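Local atomic coordinates of amidase, hydantoinase/carbamoylase family (Burkholderia vietnamiensis, PDB entry 5I4M), a protein that probably hydrolyses N-carbamoyl-L-amino acids as a two-zinc amidohydrolase of the peptidase M20 family. Residues 157-169 with 377-389. Residues are numbered along the deposited sequence; the frame is centred on the assembly and turned at random.
Sequences AMVASGVFAGVFP and AGHDACYLAQVAP. With 3PG (3-phosphoglyceric acid), chain E.
Tyr383 lays one face of its ring on helix 159-164 at Gly162, whose CA sits 3.9 Å from the ring centroid in a CH-pi contact. The bare CA lets the tyrosine ring and Phe168 come close to the helix. The two short helices run almost parallel, their axes 8.4 Å apart. Around the ring, Met158 CB packs on Tyr383 CE2, Val167 CG2 touches CD1, and Phe168 brings CZ to within 3.4 Å of Tyr383 OH, its ring plane turned 80° from the tyrosine's. Next to Gly162, Ser161 OG donates over 2.6 Å to Asp380 OD1, which accepts on its anti lone pair; with chi1 at 52° the hydroxyl lies between its backbone N and carbonyl carbon. A water bridges the same OD1 to Ser161 N, so two donors grip this buried oxygen. At the outer end a second water joins Ala165 O to Gln386 OE1. Bent at chi2 and chi3, Met158 sets SD 3.7 Å from Gly378 CA and against 3-phosphoglycerate, whose carboxylate O2 takes a nearly straight bond from Gly378 N. Packing around Tyr383 thus joins the helices, Met158 at the N-cap position extends it to the pocket wall, and the two donors fix the Asp380 carboxylate beside zinc-site Glu149.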
ATOM      1  N   ALA A 157     -17.772   4.083   8.845  1.00  9.95           N
ATOM      2  CA  ALA A 157     -17.933   5.221   9.732  1.00 10.12           C
ATOM      3  C   ALA A 157     -19.186   5.087  10.596  1.00 10.78           C
ATOM      4  O   ALA A 157     -20.107   4.324  10.293  1.00  9.65           O
ATOM      5  CB  ALA A 157     -18.029   6.508   8.917  1.00  6.47           C
ATOM      6  N   MET A 158     -19.201   5.852  11.689  1.00  6.92           N
ATOM      7  CA  MET A 158     -20.412   6.117  12.465  1.00  7.07           C
ATOM      8  C   MET A 158     -21.019   4.843  13.058  1.00  6.62           C
ATOM      9  O   MET A 158     -22.222   4.778  13.312  1.00  8.76           O
ATOM     10  CB  MET A 158     -21.444   6.848  11.600  1.00  6.72           C
ATOM     11  CG  MET A 158     -20.963   8.211  11.087  1.00  8.53           C
ATOM     12  SD  MET A 158     -21.585   8.595   9.426  1.00 12.49           S
ATOM     13  CE  MET A 158     -23.348   8.406   9.664  1.00 12.08           C
ATOM     14  N   VAL A 159     -20.206   3.808  13.287  1.00  8.35           N
ATOM     15  CA  VAL A 159     -20.809   2.531  13.660  1.00  9.36           C
ATOM     16  C   VAL A 159     -21.329   2.584  15.091  1.00  9.58           C
ATOM     17  O   VAL A 159     -22.355   1.975  15.409  1.00  8.77           O
ATOM     18  CB  VAL A 159     -19.808   1.378  13.441  1.00 13.04           C
ATOM     19  CG1 VAL A 159     -20.306   0.097  14.083  1.00 15.75           C
ATOM     20  CG2 VAL A 159     -19.630   1.145  11.952  1.00 11.77           C
ATOM     21  N   ALA A 160     -20.663   3.331  15.972  1.00  8.54           N
ATOM     22  CA  ALA A 160     -21.073   3.321  17.374  1.00  9.52           C
ATOM     23  C   ALA A 160     -22.378   4.081  17.582  1.00 10.01           C
ATOM     24  O   ALA A 160     -23.224   3.653  18.379  1.00  8.53           O
ATOM     25  CB  ALA A 160     -19.957   3.890  18.255  1.00  8.58           C
ATOM     26  N   SER A 161     -22.568   5.212  16.880  1.00  8.49           N
ATOM     27  CA  SER A 161     -23.880   5.845  16.915  1.00  7.39           C
ATOM     28  C   SER A 161     -24.896   5.024  16.135  1.00  9.53           C
ATOM     29  O   SER A 161     -26.086   5.048  16.463  1.00 11.93           O
ATOM     30  CB  SER A 161     -23.814   7.281  16.391  1.00  7.92           C
ATOM     31  OG  SER A 161     -23.194   7.359  15.119  1.00  8.79           O
ATOM     32  N   GLY A 162     -24.449   4.280  15.115  1.00  9.30           N
ATOM     33  CA  GLY A 162     -25.352   3.352  14.444  1.00  8.17           C
ATOM     34  C   GLY A 162     -25.868   2.261  15.369  1.00  8.69           C
ATOM     35  O   GLY A 162     -27.037   1.883  15.305  1.00 10.12           O
ATOM     36  N   VAL A 163     -25.004   1.725  16.229  1.00  8.59           N
ATOM     37  CA  VAL A 163     -25.472   0.760  17.221  1.00  9.20           C
ATOM     38  C   VAL A 163     -26.463   1.427  18.166  1.00 10.24           C
ATOM     39  O   VAL A 163     -27.534   0.882  18.471  1.00 12.43           O
ATOM     40  CB  VAL A 163     -24.293   0.160  18.006  1.00  9.61           C
ATOM     41  CG1 VAL A 163     -24.837  -0.763  19.088  1.00 10.07           C
ATOM     42  CG2 VAL A 163     -23.335  -0.584  17.087  1.00  8.90           C
ATOM     43  N   PHE A 164     -26.106   2.622  18.647  1.00  9.17           N
ATOM     44  CA  PHE A 164     -26.974   3.365  19.560  1.00  9.56           C
ATOM     45  C   PHE A 164     -28.360   3.551  18.964  1.00 10.17           C
ATOM     46  O   PHE A 164     -29.377   3.313  19.635  1.00 10.78           O
ATOM     47  CB  PHE A 164     -26.341   4.726  19.886  1.00  9.06           C
ATOM     48  CG  PHE A 164     -27.092   5.503  20.944  1.00 10.92           C
ATOM     49  CD1 PHE A 164     -28.218   6.248  20.612  1.00 11.52           C
ATOM     50  CD2 PHE A 164     -26.673   5.478  22.264  1.00 10.73           C
ATOM     51  CE1 PHE A 164     -28.924   6.953  21.584  1.00 15.24           C
ATOM     52  CE2 PHE A 164     -27.372   6.176  23.242  1.00 14.63           C
ATOM     53  CZ  PHE A 164     -28.500   6.918  22.897  1.00 15.21           C
ATOM     54  N   ALA A 165     -28.420   3.928  17.690  1.00 10.40           N
ATOM     55  CA  ALA A 165     -29.678   4.208  17.020  1.00 10.91           C
ATOM     56  C   ALA A 165     -30.428   2.956  16.583  1.00 10.90           C
ATOM     57  O   ALA A 165     -31.523   3.085  16.029  1.00 12.50           O
ATOM     58  CB  ALA A 165     -29.431   5.111  15.801  1.00 10.22           C
ATOM     59  N   GLY A 166     -29.892   1.758  16.806  1.00 11.24           N
ATOM     60  CA  GLY A 166     -30.617   0.558  16.431  1.00 11.61           C
ATOM     61  C   GLY A 166     -30.423   0.142  14.992  1.00 11.46           C
ATOM     62  O   GLY A 166     -31.142  -0.744  14.510  1.00 12.13           O
ATOM     63  N   VAL A 167     -29.474   0.759  14.293  1.00 10.69           N
ATOM     64  CA  VAL A 167     -29.218   0.425  12.896  1.00 10.61           C
ATOM     65  C   VAL A 167     -28.391  -0.850  12.783  1.00 10.60           C
ATOM     66  O   VAL A 167     -28.633  -1.680  11.903  1.00 14.09           O
ATOM     67  CB  VAL A 167     -28.529   1.612  12.202  1.00 13.05           C
ATOM     68  CG1 VAL A 167     -28.073   1.229  10.799  1.00 10.89           C
ATOM     69  CG2 VAL A 167     -29.490   2.799  12.155  1.00 15.86           C
ATOM     70  N   PHE A 168     -27.412  -1.023  13.666  1.00 10.23           N
ATOM     71  CA  PHE A 168     -26.498  -2.155  13.710  1.00 13.18           C
ATOM     72  C   PHE A 168     -26.593  -2.861  15.057  1.00 11.59           C
ATOM     73  O   PHE A 168     -26.725  -2.194  16.086  1.00 14.21           O
ATOM     74  CB  PHE A 168     -25.037  -1.708  13.526  1.00  9.52           C
ATOM     75  CG  PHE A 168     -24.789  -0.871  12.316  1.00 12.27           C
ATOM     76  CD1 PHE A 168     -25.064  -1.359  11.053  1.00 11.82           C
ATOM     77  CD2 PHE A 168     -24.210   0.385  12.439  1.00 12.18           C
ATOM     78  CE1 PHE A 168     -24.809  -0.593   9.932  1.00 14.78           C
ATOM     79  CE2 PHE A 168     -23.951   1.154  11.323  1.00 11.14           C
ATOM     80  CZ  PHE A 168     -24.252   0.667  10.069  1.00 13.59           C
ATOM     81  N   PRO A 169     -26.478  -4.186  15.098  1.00 13.28           N
ATOM     82  CA  PRO A 169     -26.401  -4.864  16.398  1.00 11.70           C
ATOM     83  C   PRO A 169     -25.043  -4.642  17.039  1.00 11.18           C
ATOM     84  O   PRO A 169     -24.032  -4.449  16.361  1.00 10.65           O
ATOM     85  CB  PRO A 169     -26.625  -6.339  16.056  1.00 13.55           C
ATOM     86  CG  PRO A 169     -26.278  -6.471  14.625  1.00 17.14           C
ATOM     87  CD  PRO A 169     -26.459  -5.127  13.965  1.00 12.16           C
ATOM     88  N   ALA A 377     -20.537  15.469   4.586  1.00  8.24           N
ATOM     89  CA  ALA A 377     -19.974  14.369   5.355  1.00  6.68           C
ATOM     90  C   ALA A 377     -21.065  13.686   6.168  1.00  8.46           C
ATOM     91  O   ALA A 377     -22.172  14.208   6.335  1.00  9.11           O
ATOM     92  CB  ALA A 377     -18.869  14.864   6.292  1.00  7.42           C
ATOM     93  N   GLY A 378     -20.742  12.497   6.657  1.00 11.21           N
ATOM     94  CA  GLY A 378     -21.568  11.841   7.644  1.00 12.96           C
ATOM     95  C   GLY A 378     -21.168  12.272   9.045  1.00 12.47           C
ATOM     96  O   GLY A 378     -20.022  12.637   9.302  1.00 12.80           O
ATOM     97  N   HIS A 379     -22.142  12.235   9.951  1.00  8.44           N
ATOM     98  CA  HIS A 379     -21.922  12.579  11.343  1.00  6.91           C
ATOM     99  C   HIS A 379     -22.748  11.646  12.204  1.00 10.61           C
ATOM    100  O   HIS A 379     -23.740  11.082  11.750  1.00 11.29           O
ATOM    101  CB  HIS A 379     -22.308  14.030  11.623  1.00  7.94           C
ATOM    102  CG  HIS A 379     -21.686  14.986  10.668  1.00  8.42           C
ATOM    103  ND1 HIS A 379     -20.376  15.397  10.784  1.00  9.77           N
ATOM    104  CD2 HIS A 379     -22.174  15.575   9.551  1.00  8.85           C
ATOM    105  CE1 HIS A 379     -20.091  16.218   9.788  1.00 11.30           C
ATOM    106  NE2 HIS A 379     -21.166  16.348   9.030  1.00 10.21           N
ATOM    107  N   ASP A 380     -22.332  11.494  13.460  1.00  7.08           N
ATOM    108  CA  ASP A 380     -23.142  10.716  14.385  1.00  8.80           C
ATOM    109  C   ASP A 380     -24.572  11.236  14.438  1.00  8.76           C
ATOM    110  O   ASP A 380     -25.509  10.445  14.575  1.00  9.53           O
ATOM    111  CB  ASP A 380     -22.491  10.717  15.764  1.00 10.99           C
ATOM    112  CG  ASP A 380     -21.120  10.064  15.743  1.00 11.73           C
ATOM    113  OD1 ASP A 380     -21.061   8.849  15.476  1.00 12.07           O
ATOM    114  OD2 ASP A 380     -20.099  10.756  15.989  1.00 14.38           O
ATOM    115  N   ALA A 381     -24.758  12.551  14.269  1.00  8.25           N
ATOM    116  CA  ALA A 381     -26.101  13.121  14.230  1.00  7.58           C
ATOM    117  C   ALA A 381     -26.978  12.484  13.149  1.00 10.48           C
ATOM    118  O   ALA A 381     -28.205  12.446  13.300  1.00 11.56           O
ATOM    119  CB  ALA A 381     -26.018  14.631  14.008  1.00 11.64           C
ATOM    120  N   CYS A 382     -26.388  11.997  12.049  1.00  7.91           N
ATOM    121  CA  CYS A 382     -27.210  11.370  11.006  1.00  9.60           C
ATOM    122  C   CYS A 382     -27.920  10.133  11.530  1.00  9.80           C
ATOM    123  O   CYS A 382     -29.058   9.846  11.134  1.00  9.37           O
ATOM    124  CB  CYS A 382     -26.361  11.006   9.786  1.00  8.75           C
ATOM    125  SG  CYS A 382     -25.515  12.434   9.047  1.00 12.76           S
ATOM    126  N   TYR A 383     -27.266   9.379  12.415  1.00  7.73           N
ATOM    127  CA  TYR A 383     -27.934   8.230  13.016  1.00  8.08           C
ATOM    128  C   TYR A 383     -28.841   8.635  14.169  1.00 11.01           C
ATOM    129  O   TYR A 383     -29.919   8.054  14.344  1.00  9.83           O
ATOM    130  CB  TYR A 383     -26.891   7.206  13.466  1.00  8.85           C
ATOM    131  CG  TYR A 383     -26.439   6.301  12.333  1.00  8.29           C
ATOM    132  CD1 TYR A 383     -27.356   5.781  11.426  1.00 11.48           C
ATOM    133  CD2 TYR A 383     -25.094   5.969  12.167  1.00  7.48           C
ATOM    134  CE1 TYR A 383     -26.946   4.933  10.391  1.00  8.32           C
ATOM    135  CE2 TYR A 383     -24.679   5.134  11.135  1.00  8.14           C
ATOM    136  CZ  TYR A 383     -25.605   4.624  10.250  1.00 10.41           C
ATOM    137  OH  TYR A 383     -25.193   3.789   9.230  1.00 10.69           O
ATOM    138  N   LEU A 384     -28.446   9.630  14.963  1.00 10.29           N
ATOM    139  CA  LEU A 384     -29.332  10.084  16.028  1.00  8.80           C
ATOM    140  C   LEU A 384     -30.659  10.573  15.472  1.00  9.77           C
ATOM    141  O   LEU A 384     -31.697  10.423  16.128  1.00  9.48           O
ATOM    142  CB  LEU A 384     -28.673  11.197  16.835  1.00  8.99           C
ATOM    143  CG  LEU A 384     -27.394  10.766  17.539  1.00 11.52           C
ATOM    144  CD1 LEU A 384     -26.834  11.914  18.387  1.00 10.95           C
ATOM    145  CD2 LEU A 384     -27.675   9.550  18.393  1.00 14.93           C
ATOM    146  N   ALA A 385     -30.648  11.145  14.264  1.00  8.78           N
ATOM    147  CA  ALA A 385     -31.883  11.642  13.667  1.00 10.77           C
ATOM    148  C   ALA A 385     -32.916  10.544  13.467  1.00 12.23           C
ATOM    149  O   ALA A 385     -34.107  10.849  13.365  1.00 12.41           O
ATOM    150  CB  ALA A 385     -31.596  12.321  12.326  1.00  9.43           C
ATOM    151  N   GLN A 386     -32.492   9.278  13.409  1.00 12.03           N
ATOM    152  CA  GLN A 386     -33.442   8.184  13.238  1.00 13.20           C
ATOM    153  C   GLN A 386     -34.224   7.887  14.511  1.00 15.79           C
ATOM    154  O   GLN A 386     -35.278   7.244  14.440  1.00 14.09           O
ATOM    155  CB  GLN A 386     -32.714   6.918  12.774  1.00  9.71           C
ATOM    156  CG  GLN A 386     -32.025   7.050  11.408  1.00 13.76           C
ATOM    157  CD  GLN A 386     -31.616   5.702  10.841  1.00 15.80           C
ATOM    158  OE1 GLN A 386     -32.151   4.668  11.239  1.00 14.95           O
ATOM    159  NE2 GLN A 386     -30.659   5.707   9.914  1.00  9.90           N
ATOM    160  N   VAL A 387     -33.737   8.322  15.671  1.00 10.33           N
ATOM    161  CA  VAL A 387     -34.356   7.964  16.943  1.00 10.86           C
ATOM    162  C   VAL A 387     -34.744   9.168  17.782  1.00 16.33           C
ATOM    163  O   VAL A 387     -35.461   8.998  18.780  1.00 14.05           O
ATOM    164  CB  VAL A 387     -33.450   7.018  17.765  1.00 11.42           C
ATOM    165  CG1 VAL A 387     -33.275   5.697  17.024  1.00 13.17           C
ATOM    166  CG2 VAL A 387     -32.097   7.677  18.058  1.00 12.74           C
ATOM    167  N   ALA A 388     -34.329  10.377  17.417  1.00 12.76           N
ATOM    168  CA  ALA A 388     -34.659  11.544  18.219  1.00 14.66           C
ATOM    169  C   ALA A 388     -34.675  12.760  17.314  1.00 15.05           C
ATOM    170  O   ALA A 388     -33.961  12.779  16.304  1.00 12.21           O
ATOM    171  CB  ALA A 388     -33.644  11.749  19.353  1.00 12.45           C
ATOM    172  N   PRO A 389     -35.458  13.786  17.643  1.00 11.68           N
ATOM    173  CA  PRO A 389     -35.398  15.040  16.872  1.00 10.49           C
ATOM    174  C   PRO A 389     -33.989  15.609  16.915  1.00 12.54           C
ATOM    175  O   PRO A 389     -33.457  15.882  17.987  1.00 15.03           O
ATOM    176  CB  PRO A 389     -36.398  15.955  17.596  1.00 14.33           C
ATOM    177  CG  PRO A 389     -37.232  15.059  18.447  1.00 16.55           C
ATOM    178  CD  PRO A 389     -36.413  13.851  18.768  1.00 14.47           C
TER
HETATM  179  C1  3PG E 503     -17.404  10.717   6.386  0.84 11.34           C
HETATM  180  O1  3PG E 503     -16.409  10.420   5.701  0.84  7.50           O
HETATM  181  O2  3PG E 503     -18.294  11.498   5.983  0.84  7.96           O
HETATM  182  C2  3PG E 503     -17.525  10.097   7.748  0.84 16.11           C
HETATM  183  O3  3PG E 503     -18.893  10.136   8.192  0.84 23.09           O
HETATM  184  C3  3PG E 503     -16.668  10.892   8.706  0.84 12.18           C
HETATM  185  O1P 3PG E 503     -17.191  12.217   8.820  0.84 10.20           O
HETATM  186  P   3PG E 503     -16.256  13.391   9.474  0.84 21.06           P
HETATM  187  O2P 3PG E 503     -15.626  12.795  10.710  0.84 12.66           O
HETATM  188  O3P 3PG E 503     -15.236  13.688   8.383  0.84  7.41           O
HETATM  189  O4P 3PG E 503     -17.256  14.519   9.783  0.84 15.10           O
HETATM  190  O   HOH W   1     -19.852   6.435  15.762  1.00  8.20           O
HETATM  191  O   HOH W   2     -33.148   3.248  13.580  1.00 17.17           O